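Local atomic coordinates of alpha-1,3-glucanase (Bacillus circulans, PDB entry 5ZRU), a protein that hydrolyses alpha-1,3-glucan, this chain being the catalytic unit of a longer enzyme whose remaining parts probably help to bind carbohydrate. Residues S115-S120 against P133-D138; F192-N197 against A204-A209; G359-T364 against A390-T395; N521-D526 against N559-P564. All blocks are in the same frame, centred on the assembly; numbering follows the deposited sequence.

Interaction 1 of 4, residues S115-S120 against P133-D138; sequences SWQYFS and PLFRFD. With CA (calcium ion), chain I.
S115-S120 and P133-D138 meet as a buried antiparallel strand pair in the N-terminal beta domain, and two CH-pi contacts continue the contact where strand 132-144 is interrupted. Q117 and L134 form the hydrogen-bonded pair: Q117 N lies 3.0 Å from L134 O and L134 N 2.8 Å from Q117 O, both bonds nearly straight. Y118 and P133 follow as a non-hydrogen-bonded pair. In the other direction W116 N donates to F135 O at 2.8 Å, although F135 has left the strand conformation (phi 57°).

Beyond the break the F135 ring lies against S115, whose CA sits 3.6 Å from the ring centroid, over the middle of the face. The domain belongs to the galactose-binding-like clan, and this edge of it faces the parallel beta-helix: F135 also stacks with W405, and D138 bonds H318. The W116 indole, with CG anti to the carbonyl carbon (chi1 -67°), leans back over the second segment. CG of R136 lies over one face of its six-membered ring, and CZ3 of W116 touches CB of P133 at 3.5 Å. W116 NE1 donates to M83 O, while the R136 guanidinium pairs with E48. An alanine replacing W116 is likely to leave a gap beside P133 and the R136 chain, and M83 O without its indole donor.

The carbonyl oxygens of S115 and W116 hold a calcium ion, S115 O at 2.3 Å and W116 O at 2.4 Å, with five waters completing the shell. A further water joins S115 OG to D138 OD2.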
loop_
_atom_site.group_PDB
_atom_site.type_symbol
_atom_site.label_atom_id
_atom_site.label_comp_id
_atom_site.label_asym_id
_atom_site.label_seq_id
_atom_site.Cartn_x
_atom_site.Cartn_y
_atom_site.Cartn_z
ATOM N N SER A 115 -9.666 8.267 -6.644
ATOM C CA SER A 115 -9.045 7.278 -7.507
ATOM C C SER A 115 -8.913 7.843 -8.921
ATOM O O SER A 115 -9.200 9.020 -9.169
ATOM C CB SER A 115 -9.860 5.980 -7.460
ATOM O OG SER A 115 -11.249 6.239 -7.693
ATOM N N TRP A 116 -8.458 6.997 -9.850
ATOM C CA TRP A 116 -8.251 7.274 -11.274
ATOM C C TRP A 116 -7.076 8.219 -11.520
ATOM O O TRP A 116 -7.141 9.415 -11.207
ATOM C CB TRP A 116 -9.530 7.814 -11.934
ATOM C CG TRP A 116 -10.619 6.778 -11.993
ATOM C CD1 TRP A 116 -11.515 6.481 -11.006
ATOM C CD2 TRP A 116 -10.922 5.892 -13.086
ATOM N NE1 TRP A 116 -12.352 5.469 -11.413
ATOM C CE2 TRP A 116 -12.005 5.084 -12.679
ATOM C CE3 TRP A 116 -10.381 5.703 -14.367
ATOM C CZ2 TRP A 116 -12.576 4.116 -13.511
ATOM C CZ3 TRP A 116 -10.944 4.732 -15.190
ATOM C CH2 TRP A 116 -12.026 3.946 -14.752
ATOM N N GLN A 117 -5.998 7.656 -12.064
ATOM C CA GLN A 117 -4.791 8.355 -12.493
ATOM C C GLN A 117 -4.442 7.865 -13.889
ATOM O O GLN A 117 -4.631 6.688 -14.199
ATOM C CB GLN A 117 -3.609 8.088 -11.550
ATOM C CG GLN A 117 -3.766 8.690 -10.163
ATOM C CD GLN A 117 -3.395 10.159 -10.158
ATOM O OE1 GLN A 117 -2.225 10.498 -10.016
ATOM N NE2 GLN A 117 -4.389 11.037 -10.322
ATOM N N TYR A 118 -3.908 8.761 -14.728
ATOM C CA TYR A 118 -3.822 8.492 -16.160
ATOM C C TYR A 118 -2.387 8.643 -16.658
ATOM O O TYR A 118 -1.693 9.598 -16.299
ATOM C CB TYR A 118 -4.780 9.421 -16.931
ATOM C CG TYR A 118 -6.234 9.245 -16.538
ATOM C CD1 TYR A 118 -7.041 8.310 -17.188
ATOM C CD2 TYR A 118 -6.805 10.016 -15.518
ATOM C CE1 TYR A 118 -8.369 8.147 -16.836
ATOM C CE2 TYR A 118 -8.137 9.860 -15.160
ATOM C CZ TYR A 118 -8.912 8.920 -15.822
ATOM O OH TYR A 118 -10.230 8.760 -15.470
ATOM N N PHE A 119 -1.945 7.703 -17.497
ATOM C CA PHE A 119 -0.531 7.599 -17.846
ATOM C C PHE A 119 -0.315 7.624 -19.352
ATOM O O PHE A 119 -0.738 6.706 -20.062
ATOM C CB PHE A 119 0.074 6.329 -17.242
ATOM C CG PHE A 119 0.171 6.385 -15.742
ATOM C CD1 PHE A 119 1.278 6.960 -15.127
ATOM C CD2 PHE A 119 -0.872 5.919 -14.948
ATOM C CE1 PHE A 119 1.361 7.044 -13.737
ATOM C CE2 PHE A 119 -0.800 5.995 -13.556
ATOM C CZ PHE A 119 0.314 6.563 -12.950
ATOM N N SER A 120 0.367 8.664 -19.829
ATOM C CA SER A 120 0.979 8.673 -21.153
ATOM C C SER A 120 2.498 8.725 -21.068
ATOM O O SER A 120 3.178 8.771 -22.101
ATOM C CB SER A 120 0.450 9.853 -21.975
ATOM O OG SER A 120 0.604 11.066 -21.264
ATOM N N PRO A 133 -5.830 4.621 -17.960
ATOM C CA PRO A 133 -6.168 4.674 -16.531
ATOM C C PRO A 133 -5.529 3.563 -15.708
ATOM O O PRO A 133 -5.421 2.413 -16.145
ATOM C CB PRO A 133 -7.695 4.525 -16.535
ATOM C CG PRO A 133 -7.949 3.623 -17.712
ATOM C CD PRO A 133 -6.951 4.103 -18.765
ATOM N N LEU A 134 -5.104 3.939 -14.498
ATOM C CA LEU A 134 -4.832 3.036 -13.386
ATOM C C LEU A 134 -5.485 3.636 -12.143
ATOM O O LEU A 134 -6.146 4.679 -12.220
ATOM C CB LEU A 134 -3.323 2.813 -13.190
ATOM C CG LEU A 134 -2.595 2.094 -14.335
ATOM C CD1 LEU A 134 -1.078 2.062 -14.060
ATOM C CD2 LEU A 134 -3.123 0.685 -14.511
ATOM N N PHE A 135 -5.316 2.976 -10.989
ATOM C CA PHE A 135 -6.027 3.375 -9.765
ATOM C C PHE A 135 -7.541 3.352 -10.006
ATOM O O PHE A 135 -8.267 4.258 -9.601
ATOM C CB PHE A 135 -5.562 4.765 -9.289
ATOM C CG PHE A 135 -5.889 5.099 -7.831
ATOM C CD1 PHE A 135 -6.577 4.215 -7.009
ATOM C CD2 PHE A 135 -5.492 6.321 -7.302
ATOM C CE1 PHE A 135 -6.866 4.554 -5.672
ATOM C CE2 PHE A 135 -5.766 6.664 -5.975
ATOM C CZ PHE A 135 -6.462 5.780 -5.160
ATOM N N ARG A 136 -8.028 2.312 -10.689
ATOM C CA ARG A 136 -9.456 2.260 -10.984
ATOM C C ARG A 136 -10.292 1.781 -9.803
ATOM O O ARG A 136 -11.513 1.988 -9.805
ATOM C CB ARG A 136 -9.696 1.384 -12.220
ATOM C CG ARG A 136 -9.267 2.091 -13.516
ATOM C CD ARG A 136 -9.240 1.146 -14.719
ATOM N NE ARG A 136 -8.029 0.331 -14.687
ATOM C CZ ARG A 136 -7.465 -0.222 -15.757
ATOM N NH1 ARG A 136 -8.009 -0.067 -16.963
ATOM N NH2 ARG A 136 -6.347 -0.914 -15.618
ATOM N N PHE A 137 -9.677 1.158 -8.793
ATOM C CA PHE A 137 -10.408 0.688 -7.626
ATOM C C PHE A 137 -10.091 1.550 -6.405
ATOM O O PHE A 137 -9.055 2.218 -6.330
ATOM C CB PHE A 137 -10.104 -0.793 -7.343
ATOM C CG PHE A 137 -10.810 -1.748 -8.277
ATOM C CD1 PHE A 137 -10.283 -2.033 -9.534
ATOM C CD2 PHE A 137 -12.008 -2.346 -7.901
ATOM C CE1 PHE A 137 -10.940 -2.907 -10.407
ATOM C CE2 PHE A 137 -12.684 -3.221 -8.765
ATOM C CZ PHE A 137 -12.150 -3.506 -10.016
ATOM N N ASP A 138 -11.020 1.536 -5.453
ATOM C CA ASP A 138 -10.904 2.295 -4.214
ATOM C C ASP A 138 -11.642 1.513 -3.135
ATOM O O ASP A 138 -12.240 0.471 -3.408
ATOM C CB ASP A 138 -11.476 3.715 -4.378
ATOM C CG ASP A 138 -10.916 4.707 -3.351
ATOM O OD1 ASP A 138 -10.105 4.312 -2.488
ATOM O OD2 ASP A 138 -11.292 5.895 -3.406
HETATM CA CA CA I . -8.644 11.007 -10.198
HETATM O O HOH W 1 -12.369 7.330 -5.318
HETATM O O HOH W 2 -13.069 4.083 -8.725
HETATM O O HOH W 3 -7.026 12.815 -10.693
HETATM O O HOH W 4 -7.138 10.929 -8.375
HETATM O O HOH W 5 -9.841 12.943 -9.221
HETATM O O HOH W 6 -9.070 11.693 -12.427
HETATM O O HOH W 7 -11.159 10.697 -10.487
#

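Interaction 2 of 4, residues F192-N197 against A204-A209. With CA (calcium ion), chain H.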
loop_
_atom_site.group_PDB
_atom_site.type_symbol
_atom_site.label_atom_id
_atom_site.label_comp_id
_atom_site.label_asym_id
_atom_site.label_seq_id
_atom_site.Cartn_x
_atom_site.Cartn_y
_atom_site.Cartn_z
ATOM N N PHE A 192 -10.576 21.396 24.264
ATOM C CA PHE A 192 -10.127 22.657 23.693
ATOM C C PHE A 192 -11.019 23.126 22.553
ATOM O O PHE A 192 -10.624 23.992 21.765
ATOM C CB PHE A 192 -8.666 22.525 23.258
ATOM C CG PHE A 192 -7.739 22.339 24.418
ATOM C CD1 PHE A 192 -7.194 23.438 25.065
ATOM C CD2 PHE A 192 -7.484 21.078 24.924
ATOM C CE1 PHE A 192 -6.374 23.279 26.163
ATOM C CE2 PHE A 192 -6.664 20.916 26.031
ATOM C CZ PHE A 192 -6.118 22.014 26.645
ATOM N N GLY A 193 -12.225 22.580 22.456
ATOM C CA GLY A 193 -13.223 23.103 21.546
ATOM C C GLY A 193 -13.528 22.232 20.353
ATOM O O GLY A 193 -14.456 22.561 19.601
ATOM N N ALA A 194 -12.790 21.143 20.138
ATOM C CA ALA A 194 -13.123 20.258 19.029
ATOM C C ALA A 194 -14.483 19.624 19.268
ATOM O O ALA A 194 -14.830 19.276 20.400
ATOM C CB ALA A 194 -12.068 19.170 18.858
ATOM N N VAL A 195 -15.260 19.478 18.197
ATOM C CA VAL A 195 -16.572 18.847 18.255
ATOM C C VAL A 195 -16.639 17.801 17.150
ATOM O O VAL A 195 -16.376 18.110 15.984
ATOM C CB VAL A 195 -17.719 19.872 18.107
ATOM C CG1 VAL A 195 -19.066 19.166 18.133
ATOM C CG2 VAL A 195 -17.648 20.932 19.203
ATOM N N ALA A 196 -16.990 16.570 17.516
ATOM C CA ALA A 196 -17.138 15.517 16.520
ATOM C C ALA A 196 -18.418 15.699 15.707
ATOM O O ALA A 196 -19.436 16.173 16.212
ATOM C CB ALA A 196 -17.160 14.145 17.202
ATOM N N ASN A 197 -18.351 15.328 14.427
ATOM C CA ASN A 197 -19.519 15.051 13.590
ATOM C C ASN A 197 -20.352 16.287 13.254
ATOM O O ASN A 197 -21.519 16.155 12.866
ATOM C CB ASN A 197 -20.424 13.993 14.242
ATOM C CG ASN A 197 -19.687 12.693 14.544
ATOM O OD1 ASN A 197 -18.732 12.338 13.862
ATOM N ND2 ASN A 197 -20.137 11.979 15.567
ATOM N N ALA A 204 -7.856 24.188 15.056
ATOM C CA ALA A 204 -7.410 25.084 16.123
ATOM C C ALA A 204 -7.422 24.368 17.467
ATOM O O ALA A 204 -6.483 24.505 18.268
ATOM C CB ALA A 204 -8.287 26.332 16.177
ATOM N N ALA A 205 -8.468 23.577 17.722
ATOM C CA ALA A 205 -8.535 22.820 18.969
ATOM C C ALA A 205 -7.454 21.745 19.030
ATOM O O ALA A 205 -6.869 21.505 20.094
ATOM C CB ALA A 205 -9.920 22.200 19.124
ATOM N N PHE A 206 -7.182 21.075 17.904
ATOM C CA PHE A 206 -6.107 20.081 17.875
ATOM C C PHE A 206 -4.762 20.713 18.203
ATOM O O PHE A 206 -3.973 20.149 18.972
ATOM C CB PHE A 206 -6.037 19.407 16.501
ATOM C CG PHE A 206 -6.969 18.243 16.333
ATOM C CD1 PHE A 206 -8.302 18.330 16.710
ATOM C CD2 PHE A 206 -6.521 17.068 15.746
ATOM C CE1 PHE A 206 -9.155 17.255 16.526
ATOM C CE2 PHE A 206 -7.371 15.990 15.552
ATOM C CZ PHE A 206 -8.694 16.080 15.949
ATOM N N GLU A 207 -4.475 21.883 17.614
ATOM C CA GLU A 207 -3.213 22.567 17.889
ATOM C C GLU A 207 -3.104 22.957 19.357
ATOM O O GLU A 207 -2.051 22.772 19.980
ATOM C CB GLU A 207 -3.077 23.802 16.996
ATOM C CG GLU A 207 -2.696 23.450 15.574
ATOM C CD GLU A 207 -2.834 24.623 14.624
ATOM O OE1 GLU A 207 -3.031 25.766 15.107
ATOM O OE2 GLU A 207 -2.760 24.381 13.400
ATOM N N ALA A 208 -4.182 23.512 19.921
ATOM C CA ALA A 208 -4.174 23.872 21.333
ATOM C C ALA A 208 -3.992 22.640 22.206
ATOM O O ALA A 208 -3.283 22.683 23.217
ATOM C CB ALA A 208 -5.470 24.599 21.695
ATOM N N ALA A 209 -4.632 21.528 21.829
ATOM C CA ALA A 209 -4.531 20.301 22.610
ATOM C C ALA A 209 -3.111 19.747 22.589
ATOM O O ALA A 209 -2.627 19.227 23.602
ATOM C CB ALA A 209 -5.526 19.266 22.080
HETATM CA CA CA H . -15.758 19.550 14.229
HETATM O O HOH W 8 -16.339 21.591 15.495
HETATM O O HOH W 9 -16.221 17.546 12.737
#
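F192 lays its ring against the helix containing A204-A209, meeting backbone as much as side chains. The first torsion swings the ring back beside its own backbone N (chi1 -67°), and one face is turned to the helix: A208 O lies over its centre and A209 CA is 4.2 Å from the centroid in a CH-pi contact. The two ortho carbons meet separate methyls, F192 CD1 touching A208 CB at 4.0 Å and F192 CD2 touching A209 CB at 3.9 Å.

Helix 203-216 packs by the start of the pectate-lyase-like parallel beta-helix, as a helix commonly does in that fold, and the loop 192-197 runs across it. A205 supplies the point of closest packing. Its CB fits against the loop backbone, 3.3 Å from F192 O and 3.2 Å from A194 N, and G193 between them adopts a phi of 109° that a side chain would hardly allow.

The methyl of A194 rests on CB of A205 and also meets the F206 ring at its edge, 4.2 Å from CE1; the same ring packs edge-to-face with W233. One residue on, V195 points its side chain away and gives its carbonyl O to a calcium ion at 2.4 Å, a site shared with D198, Q200, D202 and two waters.

Interaction 3 of 4, residues G359-T364 against A390-T395; sequences GTSNST and AGVNNT
N394 reaches across to T360 and S363 with both ends of its amide, joining successive coils of the parallel beta-helix. Its ND2 donates to T360 O at 2.9 Å, with the acceptor in the plane of the amide, while its OD1 accepts S363 N at 3.0 Å in the carbonyl plane. Gripped at both ends, the buried group is fixed against flipping. S361 OG takes part in three hydrogen bonds. Placed beside its own backbone N (chi1 -65°), it accepts from V392 N at 3.1 Å and from a water, and donates a hydrogen bond to G359 O.

Backbone bonds stitch the rest: N362 N to V392 O and T395 N to S363 O, each 2.8 Å. The segments run in the same direction, 5° apart, and only at T364 and T395 do they become a true parallel beta bridge.

On the exposed turn N362 and N393, both in the left-handed helical region, lie side by side, their amide planes 46° apart. N393 ND2 bonds N362 OD1 at 3.3 Å, and N362 ND2 passes the chain on to N337 OD1, a row of hydrogen-bonded asparagines reminiscent of the asparagine ladders of beta-helices.

Packing is close along the turn. G391 lies under T360 O, where a CB would clash, and CG2 of V392 touches S361 OG. At the strand end T364 and T395 point the same way, T364 OG1 3.8 Å from T395 CB, and a water accepts from T395 OG1 while donating to N393 O and S363 O.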
loop_
_atom_site.group_PDB
_atom_site.type_symbol
_atom_site.label_atom_id
_atom_site.label_comp_id
_atom_site.label_asym_id
_atom_site.label_seq_id
_atom_site.Cartn_x
_atom_site.Cartn_y
_atom_site.Cartn_z
ATOM N N GLY A 359 18.063 8.528 5.339
ATOM C CA GLY A 359 18.827 7.895 6.388
ATOM C C GLY A 359 18.024 7.254 7.496
ATOM O O GLY A 359 18.615 6.831 8.495
ATOM N N THR A 360 16.701 7.205 7.373
ATOM C CA THR A 360 15.885 6.410 8.283
ATOM C C THR A 360 16.507 5.031 8.445
ATOM O O THR A 360 16.814 4.360 7.454
ATOM C CB THR A 360 14.464 6.278 7.727
ATOM O OG1 THR A 360 13.876 7.578 7.576
ATOM C CG2 THR A 360 13.616 5.423 8.656
ATOM N N SER A 361 16.693 4.609 9.698
ATOM C CA SER A 361 17.460 3.408 10.008
ATOM C C SER A 361 16.785 2.606 11.112
ATOM O O SER A 361 15.985 3.127 11.898
ATOM C CB SER A 361 18.898 3.751 10.441
ATOM O OG SER A 361 19.616 4.351 9.377
ATOM N N ASN A 362 17.118 1.310 11.145
ATOM C CA ASN A 362 16.685 0.408 12.207
ATOM C C ASN A 362 15.180 0.461 12.416
ATOM O O ASN A 362 14.692 0.275 13.530
ATOM C CB ASN A 362 17.417 0.721 13.513
ATOM C CG ASN A 362 18.896 0.501 13.392
ATOM O OD1 ASN A 362 19.334 -0.602 13.080
ATOM N ND2 ASN A 362 19.678 1.553 13.611
ATOM N N SER A 363 14.438 0.700 11.339
ATOM C CA SER A 363 13.009 0.947 11.411
ATOM C C SER A 363 12.259 -0.163 10.685
ATOM O O SER A 363 12.834 -0.908 9.886
ATOM C CB SER A 363 12.671 2.321 10.817
ATOM O OG SER A 363 13.283 3.359 11.571
ATOM N N THR A 364 10.963 -0.268 10.978
ATOM C CA THR A 364 10.211 -1.468 10.635
ATOM C C THR A 364 8.790 -1.116 10.206
ATOM O O THR A 364 8.154 -0.241 10.802
ATOM C CB THR A 364 10.162 -2.433 11.837
ATOM O OG1 THR A 364 11.499 -2.766 12.253
ATOM C CG2 THR A 364 9.403 -3.713 11.479
ATOM N N ALA A 390 23.539 7.216 5.196
ATOM C CA ALA A 390 22.898 6.091 4.523
ATOM C C ALA A 390 21.949 5.363 5.468
ATOM O O ALA A 390 22.324 5.008 6.591
ATOM C CB ALA A 390 23.953 5.126 3.988
ATOM N N GLY A 391 20.719 5.129 5.008
ATOM C CA GLY A 391 19.785 4.339 5.796
ATOM C C GLY A 391 20.226 2.885 5.860
ATOM O O GLY A 391 20.635 2.294 4.857
ATOM N N VAL A 392 20.149 2.305 7.065
ATOM C CA VAL A 392 20.588 0.931 7.300
ATOM C C VAL A 392 19.583 0.166 8.158
ATOM O O VAL A 392 18.827 0.749 8.938
ATOM C CB VAL A 392 21.981 0.865 7.975
ATOM C CG1 VAL A 392 23.049 1.505 7.091
ATOM C CG2 VAL A 392 21.946 1.511 9.362
ATOM N N ASN A 393 19.586 -1.162 7.989
ATOM C CA ASN A 393 18.914 -2.106 8.889
ATOM C C ASN A 393 17.411 -1.850 9.014
ATOM O O ASN A 393 16.846 -1.931 10.104
ATOM C CB ASN A 393 19.564 -2.090 10.277
ATOM C CG ASN A 393 21.063 -2.264 10.218
ATOM O OD1 ASN A 393 21.589 -2.865 9.278
ATOM N ND2 ASN A 393 21.769 -1.733 11.226
ATOM N N ASN A 394 16.739 -1.567 7.902
ATOM C CA ASN A 394 15.288 -1.444 7.941
ATOM C C ASN A 394 14.632 -2.786 7.617
ATOM O O ASN A 394 15.212 -3.632 6.934
ATOM C CB ASN A 394 14.810 -0.357 6.976
ATOM C CG ASN A 394 15.288 1.026 7.392
ATOM O OD1 ASN A 394 15.226 1.381 8.569
ATOM N ND2 ASN A 394 15.780 1.803 6.435
ATOM N N THR A 395 13.421 -2.984 8.134
ATOM C CA THR A 395 12.741 -4.274 8.071
ATOM C C THR A 395 11.292 -4.102 7.633
ATOM O O THR A 395 10.558 -3.313 8.233
ATOM C CB THR A 395 12.748 -4.967 9.433
ATOM O OG1 THR A 395 14.099 -5.149 9.872
ATOM C CG2 THR A 395 12.016 -6.312 9.351
HETATM O O HOH W 10 22.213 5.645 9.339
HETATM O O HOH W 11 14.609 -2.938 11.424
#

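Interaction 4 of 4, residues N521-D526 against N559-P564; sequences NGAGKD and NDIAHP
N521 opens a parallel pairing with N559 on neighbouring coils of the beta-helix, near its C-terminal end. The two side chains lie alongside one another, each with CG anti to its N (chi1 -178° in N521), and N559 ND2 donates to N521 OD1 at 3.0 Å, coming from above the carbonyl plane. The amides are turned 48° apart, so they are joined by the one bond rather than stacked face on face.

G522 N donates to N559 O at 2.7 Å. At the backbone angles of G522 (phi 96°) a side chain would collide with the preceding carbonyl, and its CA passes close to D560 O. A523 N then donates to that same carbonyl, so two successive amides meet two successive carbonyls where the partner chain turns a corner at D560. A523 CB touches I561 CD1 at 3.9 Å, a small apolar contact beside the backbone bonds, and A523 O accepts A562 N at 3.2 Å.

At G524 the chain leaves the strand, its CA 3.8 Å from A562 CB, too near for a side chain of its own. K525 curls back, bent at chi2 and chi3, and puts NZ 2.7 Å from D560 OD2 in a salt bridge that uses the syn lone pair. With a leucine in its place D560 would probably lose its charged partner and its carboxylate be set free to turn. The other oxygen, D560 OD1, accepts a hydrogen bond from a water 3.2 Å away.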
loop_
_atom_site.group_PDB
_atom_site.type_symbol
_atom_site.label_atom_id
_atom_site.label_comp_id
_atom_site.label_asym_id
_atom_site.label_seq_id
_atom_site.Cartn_x
_atom_site.Cartn_y
_atom_site.Cartn_z
ATOM N N ASN A 521 6.164 -21.513 -9.685
ATOM C CA ASN A 521 5.045 -22.312 -10.168
ATOM C C ASN A 521 4.205 -21.427 -11.077
ATOM O O ASN A 521 3.356 -20.669 -10.600
ATOM C CB ASN A 521 4.232 -22.863 -9.001
ATOM C CG ASN A 521 3.087 -23.741 -9.460
ATOM O OD1 ASN A 521 3.016 -24.131 -10.630
ATOM N ND2 ASN A 521 2.184 -24.063 -8.539
ATOM N N GLY A 522 4.449 -21.518 -12.381
ATOM C CA GLY A 522 3.699 -20.734 -13.341
ATOM C C GLY A 522 4.404 -19.452 -13.735
ATOM O O GLY A 522 4.632 -18.576 -12.897
ATOM N N ALA A 523 4.750 -19.320 -15.010
ATOM C CA ALA A 523 5.335 -18.078 -15.497
ATOM C C ALA A 523 4.884 -17.864 -16.930
ATOM O O ALA A 523 4.469 -18.802 -17.614
ATOM C CB ALA A 523 6.870 -18.094 -15.392
ATOM N N GLY A 524 4.956 -16.610 -17.378
ATOM C CA GLY A 524 4.437 -16.275 -18.690
ATOM C C GLY A 524 2.931 -16.353 -18.781
ATOM O O GLY A 524 2.394 -16.620 -19.862
ATOM N N LYS A 525 2.226 -16.134 -17.668
ATOM C CA LYS A 525 0.781 -16.320 -17.678
ATOM C C LYS A 525 0.046 -15.212 -18.426
ATOM O O LYS A 525 -1.128 -15.400 -18.761
ATOM C CB LYS A 525 0.239 -16.436 -16.248
ATOM C CG LYS A 525 0.863 -17.554 -15.407
ATOM C CD LYS A 525 0.869 -18.918 -16.113
ATOM C CE LYS A 525 -0.469 -19.619 -16.030
ATOM N NZ LYS A 525 -0.330 -21.067 -16.362
ATOM N N ASP A 526 0.696 -14.079 -18.735
ATOM C CA ASP A 526 0.001 -13.075 -19.539
ATOM C C ASP A 526 0.032 -13.375 -21.034
ATOM O O ASP A 526 -0.665 -12.690 -21.789
ATOM C CB ASP A 526 0.542 -11.646 -19.289
ATOM C CG ASP A 526 2.016 -11.457 -19.662
ATOM O OD1 ASP A 526 2.605 -12.273 -20.402
ATOM O OD2 ASP A 526 2.600 -10.459 -19.166
ATOM N N ASN A 559 7.803 -25.219 -12.275
ATOM C CA ASN A 559 6.619 -25.880 -12.802
ATOM C C ASN A 559 5.850 -24.877 -13.648
ATOM O O ASN A 559 5.786 -23.698 -13.294
ATOM C CB ASN A 559 5.727 -26.412 -11.671
ATOM C CG ASN A 559 4.555 -27.221 -12.190
ATOM O OD1 ASN A 559 4.742 -28.220 -12.887
ATOM N ND2 ASN A 559 3.340 -26.794 -11.858
ATOM N N ASP A 560 5.305 -25.344 -14.780
ATOM C CA ASP A 560 4.377 -24.554 -15.601
ATOM C C ASP A 560 5.046 -23.284 -16.139
ATOM O O ASP A 560 4.482 -22.187 -16.097
ATOM C CB ASP A 560 3.106 -24.224 -14.804
ATOM C CG ASP A 560 2.025 -23.560 -15.649
ATOM O OD1 ASP A 560 2.013 -23.746 -16.888
ATOM O OD2 ASP A 560 1.195 -22.831 -15.068
ATOM N N ILE A 561 6.261 -23.441 -16.663
ATOM C CA ILE A 561 7.029 -22.321 -17.199
ATOM C C ILE A 561 6.706 -22.171 -18.687
ATOM O O ILE A 561 6.896 -23.109 -19.470
ATOM C CB ILE A 561 8.536 -22.531 -16.975
ATOM C CG1 ILE A 561 8.821 -22.772 -15.492
ATOM C CG2 ILE A 561 9.336 -21.325 -17.492
ATOM C CD1 ILE A 561 8.285 -21.662 -14.557
ATOM N N ALA A 562 6.215 -20.992 -19.084
ATOM C CA ALA A 562 5.894 -20.777 -20.497
ATOM C C ALA A 562 7.122 -20.948 -21.392
ATOM O O ALA A 562 7.037 -21.568 -22.460
ATOM C CB ALA A 562 5.277 -19.391 -20.702
ATOM N N HIS A 563 8.269 -20.418 -20.980
ATOM C CA HIS A 563 9.462 -20.478 -21.828
ATOM C C HIS A 563 9.989 -21.907 -21.889
ATOM O O HIS A 563 10.341 -22.470 -20.845
ATOM C CB HIS A 563 10.547 -19.537 -21.306
ATOM C CG HIS A 563 11.602 -19.212 -22.320
ATOM N ND1 HIS A 563 12.487 -20.154 -22.804
ATOM C CD2 HIS A 563 11.911 -18.050 -22.946
ATOM C CE1 HIS A 563 13.295 -19.585 -23.682
ATOM N NE2 HIS A 563 12.966 -18.310 -23.788
ATOM N N PRO A 564 10.067 -22.525 -23.072
ATOM C CA PRO A 564 10.484 -23.939 -23.145
ATOM C C PRO A 564 11.877 -24.210 -22.598
ATOM O O PRO A 564 12.157 -25.353 -22.206
ATOM C CB PRO A 564 10.405 -24.253 -24.646
ATOM C CG PRO A 564 10.453 -22.912 -25.332
ATOM C CD PRO A 564 9.753 -21.965 -24.398
HETATM O O HOH W 12 2.262 -21.215 -18.828
#

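How the interactions relate
Interaction 1 is the buried contact of the four and belongs to the N-terminal beta domain; the others are partly buried, with exposed residues taking part. Interactions 3 and 4, whose centres are about 36 Å apart, each join successive parallel coils of the beta-helix and both pair asparagines, though in interaction 3 neutral side chains, N394 above all, grip the neighbouring backbone, while interaction 4 adds a salt bridge. Interaction 2 sits on the other side of the chain's centre from interaction 4 and relies on apolar contact with a helix, without a hydrogen bond across it. Two main-chain carbonyls of interaction 1 bind one calcium ion, and one carbonyl of interaction 2 joins residues outside it in binding another, whereas interactions 3 and 4 bind no metal.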